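Local coordinates for protein STIV B116 (Sulfolobus turreted icosahedral virus, PDB 2J85) that probably binds DNA, as a small protein of a family highly conserved among diverse crenarchaeal viruses, at residues Glu29-Leu40 and Val58-Leu66. Residues are numbered along the deposited sequence; the frame is centred on the assembly and turned at random.
Sequences EEDFCLKLELRL and VNTLCGTQL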
loop_
_atom_site.group_PDB
_atom_site.type_symbol
_atom_site.label_atom_id
_atom_site.label_comp_id
_atom_site.label_asym_id
_atom_site.label_seq_id
_atom_site.Cartn_x
_atom_site.Cartn_y
_atom_site.Cartn_z
ATOM N N GLU A 29 7.952 11.214 -15.208
ATOM C CA GLU A 29 6.786 11.269 -16.095
ATOM C C GLU A 29 6.992 10.560 -17.407
ATOM O O GLU A 29 6.122 9.790 -17.844
ATOM C CB GLU A 29 6.471 12.702 -16.472
ATOM C CG GLU A 29 5.803 13.520 -15.409
ATOM C CD GLU A 29 5.400 14.898 -15.958
ATOM O OE1 GLU A 29 4.616 14.934 -16.952
ATOM O OE2 GLU A 29 5.899 15.923 -15.431
ATOM N N GLU A 30 8.106 10.883 -18.066
ATOM C CA GLU A 30 8.395 10.372 -19.389
ATOM C C GLU A 30 8.419 8.839 -19.385
ATOM O O GLU A 30 7.838 8.219 -20.264
ATOM C CB GLU A 30 9.714 10.938 -19.955
ATOM C CG GLU A 30 9.925 10.534 -21.436
ATOM C CD GLU A 30 10.999 11.317 -22.199
ATOM O OE1 GLU A 30 11.656 12.221 -21.624
ATOM O OE2 GLU A 30 11.172 11.019 -23.409
ATOM N N ASP A 31 9.083 8.240 -18.391
ATOM C CA ASP A 31 9.243 6.790 -18.349
ATOM C C ASP A 31 7.933 6.098 -18.005
ATOM O O ASP A 31 7.614 5.032 -18.527
ATOM C CB ASP A 31 10.353 6.404 -17.373
ATOM C CG ASP A 31 11.713 6.917 -17.822
ATOM O OD1 ASP A 31 11.790 7.582 -18.863
ATOM O OD2 ASP A 31 12.708 6.663 -17.151
ATOM N N PHE A 32 7.152 6.732 -17.144
ATOM C CA PHE A 32 5.820 6.234 -16.868
ATOM C C PHE A 32 4.938 6.191 -18.144
ATOM O O PHE A 32 4.292 5.150 -18.447
ATOM C CB PHE A 32 5.152 7.096 -15.791
ATOM C CG PHE A 32 3.681 6.805 -15.594
ATOM C CD1 PHE A 32 3.273 5.757 -14.762
ATOM C CD2 PHE A 32 2.718 7.602 -16.209
ATOM C CE1 PHE A 32 1.916 5.503 -14.529
ATOM C CE2 PHE A 32 1.357 7.372 -16.007
ATOM C CZ PHE A 32 0.941 6.309 -15.154
ATOM N N CYS A 33 4.882 7.321 -18.850
ATOM C CA CYS A 33 4.038 7.436 -20.052
ATOM C C CYS A 33 4.498 6.507 -21.152
ATOM O O CYS A 33 3.686 5.891 -21.798
ATOM C CB CYS A 33 4.027 8.871 -20.571
ATOM S SG CYS A 33 3.106 10.003 -19.502
ATOM N N LEU A 34 5.803 6.399 -21.350
ATOM C CA LEU A 34 6.360 5.492 -22.351
ATOM C C LEU A 34 6.102 3.996 -22.042
ATOM O O LEU A 34 5.762 3.223 -22.938
ATOM C CB LEU A 34 7.854 5.775 -22.513
ATOM C CG LEU A 34 8.298 7.058 -23.267
ATOM C CD1 LEU A 34 9.788 7.224 -23.152
ATOM C CD2 LEU A 34 7.888 7.025 -24.748
ATOM N N LYS A 35 6.268 3.594 -20.777
ATOM C CA LYS A 35 5.957 2.231 -20.359
ATOM C C LYS A 35 4.458 1.914 -20.531
ATOM O O LYS A 35 4.077 0.853 -21.025
ATOM C CB LYS A 35 6.431 1.991 -18.908
ATOM C CG LYS A 35 7.959 1.799 -18.794
ATOM C CD LYS A 35 8.475 2.034 -17.378
ATOM C CE LYS A 35 9.944 1.620 -17.196
ATOM N NZ LYS A 35 10.200 0.211 -17.538
ATOM N N LEU A 36 3.616 2.856 -20.141
ATOM C CA LEU A 36 2.181 2.749 -20.344
ATOM C C LEU A 36 1.824 2.610 -21.824
ATOM O O LEU A 36 1.073 1.712 -22.212
ATOM C CB LEU A 36 1.511 3.969 -19.747
ATOM C CG LEU A 36 0.047 4.190 -20.047
ATOM C CD1 LEU A 36 -0.719 2.965 -19.584
ATOM C CD2 LEU A 36 -0.417 5.486 -19.383
ATOM N N GLU A 37 2.385 3.472 -22.655
ATOM C CA GLU A 37 2.175 3.385 -24.102
ATOM C C GLU A 37 2.633 2.050 -24.665
ATOM O O GLU A 37 1.927 1.446 -25.457
ATOM C CB GLU A 37 2.879 4.542 -24.815
ATOM C CG GLU A 37 2.205 5.874 -24.559
ATOM C CD GLU A 37 3.164 7.081 -24.654
ATOM O OE1 GLU A 37 4.284 6.942 -25.194
ATOM O OE2 GLU A 37 2.768 8.174 -24.178
ATOM N N LEU A 38 3.814 1.603 -24.255
ATOM C CA LEU A 38 4.330 0.279 -24.639
ATOM C C LEU A 38 3.373 -0.855 -24.275
ATOM O O LEU A 38 3.118 -1.752 -25.068
ATOM C CB LEU A 38 5.689 0.023 -23.975
ATOM C CG LEU A 38 6.486 -1.207 -24.467
ATOM C CD1 LEU A 38 6.694 -1.177 -26.001
ATOM C CD2 LEU A 38 7.853 -1.378 -23.709
ATOM N N ARG A 39 2.832 -0.825 -23.071
ATOM C CA ARG A 39 1.927 -1.898 -22.654
ATOM C C ARG A 39 0.538 -1.783 -23.267
ATOM O O ARG A 39 -0.153 -2.773 -23.396
ATOM C CB ARG A 39 1.875 -1.968 -21.133
ATOM C CG ARG A 39 3.234 -2.192 -20.504
ATOM C CD ARG A 39 4.060 -3.192 -21.285
ATOM N NE ARG A 39 5.362 -3.373 -20.679
ATOM C CZ ARG A 39 6.344 -4.089 -21.226
ATOM N NH1 ARG A 39 6.162 -4.713 -22.383
ATOM N NH2 ARG A 39 7.511 -4.213 -20.591
ATOM N N LEU A 40 0.152 -0.585 -23.690
ATOM C CA LEU A 40 -1.076 -0.430 -24.457
ATOM C C LEU A 40 -0.849 -1.038 -25.861
ATOM O O LEU A 40 -1.621 -1.888 -26.329
ATOM C CB LEU A 40 -1.516 1.051 -24.503
ATOM C CG LEU A 40 -2.219 1.571 -23.230
ATOM C CD1 LEU A 40 -2.279 3.121 -23.160
ATOM C CD2 LEU A 40 -3.623 0.948 -23.089
ATOM N N VAL A 58 -4.162 11.328 -16.492
ATOM C CA VAL A 58 -3.217 10.434 -17.168
ATOM C C VAL A 58 -3.267 10.668 -18.670
ATOM O O VAL A 58 -2.225 10.729 -19.328
ATOM C CB VAL A 58 -3.494 8.937 -16.821
ATOM C CG1 VAL A 58 -2.640 8.002 -17.672
ATOM C CG2 VAL A 58 -3.237 8.686 -15.323
ATOM N N ASN A 59 -4.480 10.819 -19.198
ATOM C CA ASN A 59 -4.672 11.077 -20.624
ATOM C C ASN A 59 -4.064 12.393 -21.059
ATOM O O ASN A 59 -3.397 12.462 -22.096
ATOM C CB ASN A 59 -6.145 10.998 -21.012
ATOM C CG ASN A 59 -6.668 9.553 -21.048
ATOM O OD1 ASN A 59 -7.877 9.320 -21.056
ATOM N ND2 ASN A 59 -5.756 8.582 -21.051
ATOM N N THR A 60 -4.244 13.428 -20.255
ATOM C CA THR A 60 -3.626 14.712 -20.555
ATOM C C THR A 60 -2.098 14.582 -20.522
ATOM O O THR A 60 -1.399 15.008 -21.438
ATOM C CB THR A 60 -4.099 15.798 -19.578
ATOM O OG1 THR A 60 -5.521 15.940 -19.694
ATOM C CG2 THR A 60 -3.427 17.143 -19.877
ATOM N N LEU A 61 -1.602 13.959 -19.469
ATOM C CA LEU A 61 -0.173 13.817 -19.248
ATOM C C LEU A 61 0.534 12.995 -20.324
ATOM O O LEU A 61 1.580 13.389 -20.829
ATOM C CB LEU A 61 0.054 13.162 -17.890
ATOM C CG LEU A 61 1.506 13.072 -17.485
ATOM C CD1 LEU A 61 2.023 14.488 -17.281
ATOM C CD2 LEU A 61 1.608 12.271 -16.246
ATOM N N CYS A 62 -0.030 11.847 -20.664
ATOM C CA CYS A 62 0.626 10.918 -21.579
ATOM C C CYS A 62 0.086 10.959 -23.026
ATOM O O CYS A 62 0.733 10.443 -23.931
ATOM C CB CYS A 62 0.496 9.500 -21.023
ATOM S SG CYS A 62 1.213 9.241 -19.388
ATOM N N GLY A 63 -1.087 11.549 -23.244
ATOM C CA GLY A 63 -1.685 11.585 -24.573
ATOM C C GLY A 63 -2.451 10.312 -24.900
ATOM O O GLY A 63 -2.777 10.031 -26.064
ATOM N N THR A 64 -2.761 9.550 -23.860
ATOM C CA THR A 64 -3.455 8.288 -23.998
ATOM C C THR A 64 -4.934 8.602 -24.125
ATOM O O THR A 64 -5.320 9.766 -24.047
ATOM C CB THR A 64 -3.154 7.369 -22.792
ATOM O OG1 THR A 64 -3.273 8.107 -21.574
ATOM C CG2 THR A 64 -1.733 6.846 -22.884
ATOM N N GLN A 65 -5.756 7.582 -24.356
ATOM C CA GLN A 65 -7.200 7.775 -24.438
ATOM C C GLN A 65 -7.911 6.722 -23.606
ATOM O O GLN A 65 -8.860 6.074 -24.068
ATOM C CB GLN A 65 -7.675 7.719 -25.904
ATOM C CG GLN A 65 -6.796 8.501 -26.860
ATOM C CD GLN A 65 -7.520 8.910 -28.108
ATOM O OE1 GLN A 65 -8.682 8.551 -28.306
ATOM N NE2 GLN A 65 -6.844 9.676 -28.968
ATOM N N LEU A 66 -7.442 6.558 -22.374
ATOM C CA LEU A 66 -7.982 5.561 -21.459
ATOM C C LEU A 66 -9.345 5.985 -20.999
ATOM O O LEU A 66 -9.602 7.169 -20.824
ATOM C CB LEU A 66 -7.084 5.387 -20.227
ATOM C CG LEU A 66 -5.651 4.906 -20.495
ATOM C CD1 LEU A 66 -4.786 5.131 -19.266
ATOM C CD2 LEU A 66 -5.633 3.454 -20.946
#
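An intrachain disulfide staples two nearly perpendicular helices together here: C33, in the second turn of helix 29-41, is joined to C62, the last residue of helix 52-62. The short helical segments cross at -103° with their axes 10.3 Å apart. C33 SG lies 2.0 Å from C62 SG. Each sulfur stands anti to its own carbonyl carbon, and the S-S bond has a torsion of -70°, left-handed and somewhat tighter than the usual -90°. C62 is also a knob, seated in a hole formed by F32, C33, L36 and E37. C62 SG meets the F32 ring obliquely, 3.9 Å from F32 CE2, whereas V58 CG1 comes to the edge of that ring near its plane.

Toward the C-terminal end of helix 29-41 the contact becomes mainly apolar. With its CG anti to the backbone N (chi1 170°), L36 directs CD2 to V58 CG1 at 3.8 Å and touches T64 CG2 as well. One turn on, L40 CD1 meets T64 CG2 at 3.8 Å, while L40 CD2 rests 3.9 Å from L66 CD2. E37 OE2 comes 3.1 Å from C62 O, two acceptors that a shared water or a protonated carboxyl could reconcile. The positive phi of G63 ends helix 52-62 and turns the chain so that T64 and L66 follow along helix 29-41. On the sheet side, F32, L36 and L66 all reach L6 of strand 4-7.

A covalent link in an interface apolar but for its E37 edge thus fixes where the helices cross, and would be expected to stabilise this small protein at the high temperatures at which Sulfolobus grows.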